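Local coordinates for VP5 (PDB 6QGI), which is an envelope protein of a haloarchaeal pleomorphic virus and probably drives fusion of the viral membrane with that of the host cell, at residues 166-169 against 175-178; 38-43 against 135-140; 92-97 against 248-253. All coordinates share one frame; numbering follows the deposited sequence.

Contact 1: 166-169 against 175-178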
loop_
_atom_site.group_PDB
_atom_site.type_symbol
_atom_site.label_atom_id
_atom_site.label_comp_id
_atom_site.label_asym_id
_atom_site.label_seq_id
_atom_site.Cartn_x
_atom_site.Cartn_y
_atom_site.Cartn_z
ATOM N N ALA A 166 -7.966 -25.041 -7.497
ATOM C CA ALA A 166 -7.042 -24.151 -6.793
ATOM C C ALA A 166 -5.667 -24.817 -6.755
ATOM O O ALA A 166 -5.584 -26.034 -6.571
ATOM C CB ALA A 166 -7.543 -23.859 -5.387
ATOM N N THR A 167 -4.593 -24.041 -6.971
ATOM C CA THR A 167 -3.215 -24.561 -7.000
ATOM C C THR A 167 -2.701 -24.797 -5.575
ATOM O O THR A 167 -3.186 -24.175 -4.635
ATOM C CB THR A 167 -2.298 -23.593 -7.783
ATOM O OG1 THR A 167 -2.987 -23.112 -8.938
ATOM C CG2 THR A 167 -0.984 -24.236 -8.224
ATOM N N SER A 168 -1.745 -25.720 -5.416
ATOM C CA SER A 168 -1.131 -26.007 -4.122
ATOM C C SER A 168 0.299 -25.483 -4.144
ATOM O O SER A 168 1.089 -25.874 -5.007
ATOM C CB SER A 168 -1.180 -27.499 -3.812
ATOM O OG SER A 168 -0.868 -27.731 -2.448
ATOM N N PHE A 169 0.608 -24.548 -3.239
ATOM C CA PHE A 169 1.924 -23.921 -3.154
ATOM C C PHE A 169 2.672 -24.383 -1.914
ATOM O O PHE A 169 2.122 -24.366 -0.814
ATOM C CB PHE A 169 1.794 -22.387 -3.161
ATOM C CG PHE A 169 3.106 -21.642 -3.029
ATOM C CD1 PHE A 169 3.949 -21.483 -4.122
ATOM C CD2 PHE A 169 3.495 -21.090 -1.812
ATOM C CE1 PHE A 169 5.159 -20.799 -3.998
ATOM C CE2 PHE A 169 4.696 -20.391 -1.696
ATOM C CZ PHE A 169 5.518 -20.247 -2.790
ATOM N N THR A 175 5.550 -26.485 4.436
ATOM C CA THR A 175 4.107 -26.737 4.550
ATOM C C THR A 175 3.425 -26.354 3.230
ATOM O O THR A 175 4.002 -25.596 2.443
ATOM C CB THR A 175 3.506 -25.964 5.741
ATOM O OG1 THR A 175 3.695 -24.563 5.545
ATOM C CG2 THR A 175 4.082 -26.398 7.085
ATOM N N THR A 176 2.217 -26.883 2.978
ATOM C CA THR A 176 1.479 -26.585 1.748
ATOM C C THR A 176 0.293 -25.653 2.026
ATOM O O THR A 176 -0.330 -25.720 3.092
ATOM C CB THR A 176 1.023 -27.860 1.039
ATOM O OG1 THR A 176 0.372 -28.718 1.977
ATOM C CG2 THR A 176 2.172 -28.593 0.361
ATOM N N MET A 177 0.001 -24.780 1.058
ATOM C CA MET A 177 -1.076 -23.801 1.110
ATOM C C MET A 177 -1.840 -23.808 -0.213
ATOM O O MET A 177 -1.214 -23.781 -1.273
ATOM C CB MET A 177 -0.487 -22.406 1.390
ATOM C CG MET A 177 -1.525 -21.344 1.637
ATOM S SD MET A 177 -0.807 -19.701 1.773
ATOM C CE MET A 177 -2.263 -18.778 2.067
ATOM N N SER A 178 -3.178 -23.841 -0.157
ATOM C CA SER A 178 -3.999 -23.797 -1.363
ATOM C C SER A 178 -4.177 -22.337 -1.793
ATOM O O SER A 178 -4.485 -21.488 -0.954
ATOM C CB SER A 178 -5.347 -24.472 -1.134
ATOM O OG SER A 178 -6.065 -24.616 -2.349
#

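Contact 2: 38-43 against 135-140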
loop_
_atom_site.group_PDB
_atom_site.type_symbol
_atom_site.label_atom_id
_atom_site.label_comp_id
_atom_site.label_asym_id
_atom_site.label_seq_id
_atom_site.Cartn_x
_atom_site.Cartn_y
_atom_site.Cartn_z
ATOM N N ASP A 38 -29.266 -2.304 -11.587
ATOM C CA ASP A 38 -28.259 -1.235 -11.559
ATOM C C ASP A 38 -27.373 -1.284 -10.298
ATOM O O ASP A 38 -26.149 -1.183 -10.420
ATOM C CB ASP A 38 -28.920 0.152 -11.685
ATOM C CG ASP A 38 -27.933 1.269 -11.972
ATOM O OD1 ASP A 38 -27.364 1.287 -13.087
ATOM O OD2 ASP A 38 -27.727 2.123 -11.080
ATOM N N ALA A 39 -27.990 -1.439 -9.106
ATOM C CA ALA A 39 -27.312 -1.509 -7.804
ATOM C C ALA A 39 -26.282 -2.630 -7.758
ATOM O O ALA A 39 -25.198 -2.408 -7.226
ATOM C CB ALA A 39 -28.323 -1.694 -6.685
ATOM N N LEU A 40 -26.599 -3.820 -8.328
ATOM C CA LEU A 40 -25.651 -4.941 -8.354
ATOM C C LEU A 40 -24.437 -4.588 -9.208
ATOM O O LEU A 40 -23.315 -4.805 -8.773
ATOM C CB LEU A 40 -26.298 -6.252 -8.844
ATOM C CG LEU A 40 -25.374 -7.485 -8.891
ATOM C CD1 LEU A 40 -24.850 -7.845 -7.515
ATOM C CD2 LEU A 40 -26.065 -8.664 -9.525
ATOM N N LYS A 41 -24.665 -4.003 -10.389
ATOM C CA LYS A 41 -23.621 -3.574 -11.316
ATOM C C LYS A 41 -22.703 -2.536 -10.646
ATOM O O LYS A 41 -21.478 -2.601 -10.795
ATOM C CB LYS A 41 -24.253 -3.010 -12.599
ATOM C CG LYS A 41 -25.063 -4.042 -13.384
ATOM C CD LYS A 41 -25.349 -3.619 -14.819
ATOM C CE LYS A 41 -26.681 -2.931 -14.975
ATOM N NZ LYS A 41 -26.896 -2.479 -16.372
ATOM N N GLN A 42 -23.314 -1.623 -9.871
ATOM C CA GLN A 42 -22.673 -0.561 -9.108
ATOM C C GLN A 42 -21.841 -1.145 -7.966
ATOM O O GLN A 42 -20.673 -0.778 -7.807
ATOM C CB GLN A 42 -23.747 0.402 -8.567
ATOM C CG GLN A 42 -23.224 1.458 -7.602
ATOM C CD GLN A 42 -24.038 2.723 -7.610
ATOM O OE1 GLN A 42 -23.555 3.779 -8.026
ATOM N NE2 GLN A 42 -25.280 2.656 -7.138
ATOM N N GLN A 43 -22.451 -2.036 -7.165
ATOM C CA GLN A 43 -21.824 -2.667 -6.007
ATOM C C GLN A 43 -20.728 -3.647 -6.409
ATOM O O GLN A 43 -19.764 -3.772 -5.657
ATOM C CB GLN A 43 -22.863 -3.343 -5.116
ATOM C CG GLN A 43 -23.619 -2.340 -4.255
ATOM C CD GLN A 43 -24.427 -2.959 -3.148
ATOM O OE1 GLN A 43 -24.107 -4.020 -2.602
ATOM N NE2 GLN A 43 -25.489 -2.285 -2.774
ATOM N N PRO A 135 -31.637 -12.482 -11.690
ATOM C CA PRO A 135 -32.483 -12.838 -12.841
ATOM C C PRO A 135 -32.326 -11.953 -14.081
ATOM O O PRO A 135 -32.602 -12.420 -15.191
ATOM C CB PRO A 135 -33.899 -12.691 -12.275
ATOM C CG PRO A 135 -33.774 -11.728 -11.154
ATOM C CD PRO A 135 -32.451 -12.028 -10.543
ATOM N N ASP A 136 -31.916 -10.688 -13.905
ATOM C CA ASP A 136 -31.834 -9.737 -15.008
ATOM C C ASP A 136 -30.420 -9.516 -15.529
ATOM O O ASP A 136 -30.256 -8.823 -16.536
ATOM C CB ASP A 136 -32.434 -8.383 -14.578
ATOM C CG ASP A 136 -33.784 -8.458 -13.879
ATOM O OD1 ASP A 136 -34.620 -9.302 -14.282
ATOM O OD2 ASP A 136 -34.006 -7.670 -12.935
ATOM N N ILE A 137 -29.404 -10.086 -14.865
ATOM C CA ILE A 137 -28.005 -9.848 -15.224
ATOM C C ILE A 137 -27.201 -11.144 -15.356
ATOM O O ILE A 137 -27.421 -12.105 -14.618
ATOM C CB ILE A 137 -27.397 -8.899 -14.141
ATOM C CG1 ILE A 137 -28.011 -7.498 -14.256
ATOM C CG2 ILE A 137 -25.856 -8.814 -14.161
ATOM C CD1 ILE A 137 -27.763 -6.710 -13.131
ATOM N N GLY A 138 -26.265 -11.115 -16.301
ATOM C CA GLY A 138 -25.276 -12.149 -16.578
ATOM C C GLY A 138 -23.884 -11.573 -16.413
ATOM O O GLY A 138 -23.736 -10.363 -16.219
ATOM N N LYS A 139 -22.851 -12.426 -16.477
ATOM C CA LYS A 139 -21.453 -12.019 -16.296
ATOM C C LYS A 139 -21.014 -10.928 -17.288
ATOM O O LYS A 139 -20.268 -10.032 -16.900
ATOM C CB LYS A 139 -20.512 -13.225 -16.380
ATOM C CG LYS A 139 -20.616 -14.151 -15.174
ATOM C CD LYS A 139 -19.647 -15.314 -15.259
ATOM C CE LYS A 139 -19.910 -16.312 -14.166
ATOM N NZ LYS A 139 -19.131 -17.558 -14.358
ATOM N N GLY A 140 -21.526 -10.984 -18.517
ATOM C CA GLY A 140 -21.214 -10.032 -19.578
ATOM C C GLY A 140 -21.737 -8.622 -19.387
ATOM O O GLY A 140 -21.315 -7.713 -20.106
#

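Contact 3: 92-97 against 248-253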
loop_
_atom_site.group_PDB
_atom_site.type_symbol
_atom_site.label_atom_id
_atom_site.label_comp_id
_atom_site.label_asym_id
_atom_site.label_seq_id
_atom_site.Cartn_x
_atom_site.Cartn_y
_atom_site.Cartn_z
ATOM N N SER A 92 26.655 -27.330 10.908
ATOM C CA SER A 92 25.376 -27.850 10.427
ATOM C C SER A 92 24.214 -27.253 11.238
ATOM O O SER A 92 23.309 -26.663 10.649
ATOM C CB SER A 92 25.359 -29.375 10.501
ATOM O OG SER A 92 25.622 -29.831 11.819
ATOM N N ALA A 93 24.291 -27.351 12.588
ATOM C CA ALA A 93 23.310 -26.838 13.552
ATOM C C ALA A 93 23.171 -25.306 13.486
ATOM O O ALA A 93 22.062 -24.801 13.647
ATOM C CB ALA A 93 23.695 -27.261 14.958
ATOM N N VAL A 94 24.288 -24.582 13.250
ATOM C CA VAL A 94 24.343 -23.117 13.140
ATOM C C VAL A 94 23.572 -22.683 11.880
ATOM O O VAL A 94 22.742 -21.770 11.946
ATOM C CB VAL A 94 25.814 -22.595 13.136
ATOM C CG1 VAL A 94 25.884 -21.106 12.812
ATOM C CG2 VAL A 94 26.516 -22.885 14.462
ATOM N N LEU A 95 23.832 -23.360 10.747
ATOM C CA LEU A 95 23.174 -23.094 9.472
ATOM C C LEU A 95 21.691 -23.494 9.518
ATOM O O LEU A 95 20.864 -22.733 9.021
ATOM C CB LEU A 95 23.906 -23.823 8.332
ATOM C CG LEU A 95 23.389 -23.668 6.894
ATOM C CD1 LEU A 95 23.121 -22.204 6.528
ATOM C CD2 LEU A 95 24.398 -24.206 5.934
ATOM N N ASP A 96 21.353 -24.653 10.130
ATOM C CA ASP A 96 19.970 -25.129 10.251
ATOM C C ASP A 96 19.108 -24.131 11.024
ATOM O O ASP A 96 17.979 -23.867 10.610
ATOM C CB ASP A 96 19.908 -26.515 10.917
ATOM C CG ASP A 96 20.377 -27.666 10.036
ATOM O OD1 ASP A 96 20.056 -27.661 8.821
ATOM O OD2 ASP A 96 21.047 -28.585 10.565
ATOM N N ALA A 97 19.658 -23.556 12.116
ATOM C CA ALA A 97 18.990 -22.560 12.956
ATOM C C ALA A 97 18.765 -21.272 12.181
ATOM O O ALA A 97 17.720 -20.640 12.329
ATOM C CB ALA A 97 19.817 -22.282 14.195
ATOM N N THR A 248 26.705 -19.235 2.958
ATOM C CA THR A 248 28.009 -18.633 2.679
ATOM C C THR A 248 28.449 -17.866 3.936
ATOM O O THR A 248 29.595 -18.006 4.353
ATOM C CB THR A 248 27.934 -17.752 1.412
ATOM O OG1 THR A 248 27.488 -18.551 0.315
ATOM C CG2 THR A 248 29.271 -17.101 1.060
ATOM N N TRP A 249 27.526 -17.094 4.553
ATOM C CA TRP A 249 27.767 -16.299 5.764
ATOM C C TRP A 249 28.237 -17.180 6.924
ATOM O O TRP A 249 29.206 -16.822 7.586
ATOM C CB TRP A 249 26.517 -15.491 6.167
ATOM C CG TRP A 249 26.779 -14.516 7.278
ATOM C CD1 TRP A 249 27.243 -13.241 7.152
ATOM C CD2 TRP A 249 26.637 -14.754 8.684
ATOM N NE1 TRP A 249 27.417 -12.676 8.391
ATOM C CE2 TRP A 249 27.026 -13.572 9.350
ATOM C CE3 TRP A 249 26.213 -15.856 9.452
ATOM C CZ2 TRP A 249 27.006 -13.455 10.744
ATOM C CZ3 TRP A 249 26.191 -15.738 10.832
ATOM C CH2 TRP A 249 26.591 -14.552 11.464
ATOM N N VAL A 250 27.573 -18.332 7.145
ATOM C CA VAL A 250 27.903 -19.302 8.193
ATOM C C VAL A 250 29.320 -19.856 7.944
ATOM O O VAL A 250 30.124 -19.873 8.874
ATOM C CB VAL A 250 26.834 -20.432 8.312
ATOM C CG1 VAL A 250 27.288 -21.541 9.257
ATOM C CG2 VAL A 250 25.491 -19.872 8.776
ATOM N N SER A 251 29.637 -20.238 6.689
ATOM C CA SER A 251 30.951 -20.768 6.300
ATOM C C SER A 251 32.092 -19.758 6.511
ATOM O O SER A 251 33.203 -20.169 6.848
ATOM C CB SER A 251 30.937 -21.222 4.846
ATOM O OG SER A 251 30.133 -22.377 4.683
ATOM N N ASN A 252 31.821 -18.455 6.324
ATOM C CA ASN A 252 32.827 -17.401 6.484
ATOM C C ASN A 252 33.033 -16.996 7.956
ATOM O O ASN A 252 34.119 -16.536 8.317
ATOM C CB ASN A 252 32.444 -16.158 5.664
ATOM C CG ASN A 252 32.234 -16.377 4.179
ATOM O OD1 ASN A 252 32.563 -17.428 3.604
ATOM N ND2 ASN A 252 31.654 -15.380 3.523
ATOM N N VAL A 253 31.992 -17.164 8.791
ATOM C CA VAL A 253 31.959 -16.767 10.203
ATOM C C VAL A 253 32.404 -17.914 11.139
ATOM O O VAL A 253 33.127 -17.645 12.102
ATOM C CB VAL A 253 30.534 -16.238 10.534
ATOM C CG1 VAL A 253 30.236 -16.219 12.027
ATOM C CG2 VAL A 253 30.329 -14.858 9.935
#

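Contact 1: 166-169 against 175-178
F169 and M177 both carry CG anti to the backbone N and beside their own carbonyl carbon, with chi1 at 178° in F169 and -173° in M177. The pair sits in a beta hairpin of strands 167-170 and 176-186, and the two torsions send ring and thioether off the same face of it, down onto helix 91-133. There the ring of F169 rests on Q110 and L114, while the fully extended M177 chain reaches K115 and N118. Their ends part from the hairpin, so what joins the two residues is mostly backbone.

They form an antiparallel hydrogen-bonded pair. F169 N donates to M177 O at 2.8 Å in a nearly straight bond (173° at the hydrogen), and M177 N returns a bond to F169 O at 2.9 Å. F169 O is also approached by the CA-H of T176, with 3.4 Å between T176 CA and that oxygen, so one carbonyl collects two contacts from the facing strand.

One step along, S168 and S178 face each other as a non-hydrogen-bonded pair, and their side chains leave on the face away from F169 and M177. S168 OG leans diagonally onto T176 CB at 4.0 Å. S178 OG is gripped from outside the hairpin by the backbone N of G162, and T167 OG1 is hydrogen-bonded to D194. At the outer end, the methyl of A166 closes on the S178 hydroxyl, with CB and OG 3.5 Å apart.

Contact 2: 38-43 against 135-140
I137 meets K41 and L40 through a single atom, its delta methyl, and the meeting is wholly apolar. The closer touch is with the lysine: I137 CD1 lies 3.8 Å from K41 CG, on the aliphatic part of that chain and well short of its amine. The two side chains run at a slant to one another. L40 comes in beside it with one branch, its CD2 standing 4.4 Å from I137 CD1, a loose van der Waals contact. The isoleucine reaches this far because CG1 lies anti to its own carbonyl carbon (chi1 -69°) and CD1 carries on outward from there (chi2 165°). K41 bends at chi3 (-94°), which keeps its CE about as near to I137 CD1 as its CD is, both about 4.3 Å, while NZ ends farther off.

In the fold this joins the start of helix 37-60, which holds residues 38-43, to the loop that runs from helix 91-133 towards strand 155-159. The backbones stay well separated, 8.6 Å between the CA atoms of K41 and I137, and side chains alone span the distance. Helix 91-133 covers the same side chains, T130 touching L40 and V131 touching I137.

Polar bonds run along each side of the contact. Within the helix, Q42 N donates to D38 O at 2.9 Å and Q43 N to A39 O at 2.8 Å, which holds L40 and K41 on a regular turn. On the loop, K139 NZ makes a salt bridge to D155 and a hydrogen bond to L156 O, while G138 N is bonded to the carboxylate of D141.

Contact 3: 92-97 against 248-253
V250 wedges both its methyls against V94 and L95, where helix 91-133 packs against the C-terminal end of helix 225-253 in a helix-helix contact. Its CG1 meets V94 CG1 at 3.8 Å, methyl against methyl, and also skirts L95, while CG2 sits 4.0 Å from L95 CD1. The valine also presses on the backbone of the facing helix, with its CG2 4.0 Å from L95 CA, so it lies close in between the two side chains. That closeness shows in the main chains, whose nearest CA atoms, those of L95 and V250, are 6.2 Å apart.

The branching of V250 explains the fit. With CG1 anti to the backbone N (chi1 172°), CG2 falls beside that nitrogen, and the fork spreads along the partner helix. V94 carries nearly the same torsion (171°), which presents its own CG1 to the valine opposite; both pairs approach at a slant.

Further out, the neighbours hem in the three residues. L95 also touches I246 and S247, farther back along the helix of V250, and V94 touches Y254, just past the end of that helix. S251 OG bonds to S247 O one turn earlier and also to the carboxylate of E91, a polar link between the two helices next to the apolar one.

On the other flank W249 is buried, pressing on K78 and A81 of helix 66-86, and its indole NE1 donates to N472 O. One turn on, V253 lies across a face of that indole, its CG2 over the middle of the ring and 3.6 Å above the plane.

Overall arrangement
All three contacts belong to the N-terminal region of the envelope protein, and helix 91-133 ties them together: contact 3 uses its beginning, contact 1 sends F169 and M177 onto its middle, and contact 2 includes the loop beyond its end. The ends are therefore far apart, with the centres of contacts 2 and 3 about 58 Å from each other on opposite sides of the chain's centre. Contact 1 lies about 32 Å from contact 2 and 30 Å from contact 3, centre to centre. In sequence, the hairpin is nested inside the span closed by contact 3, whereas contacts 2 and 3 interleave. The glycosylated N396 belongs to the later, strand-rich part of the chain.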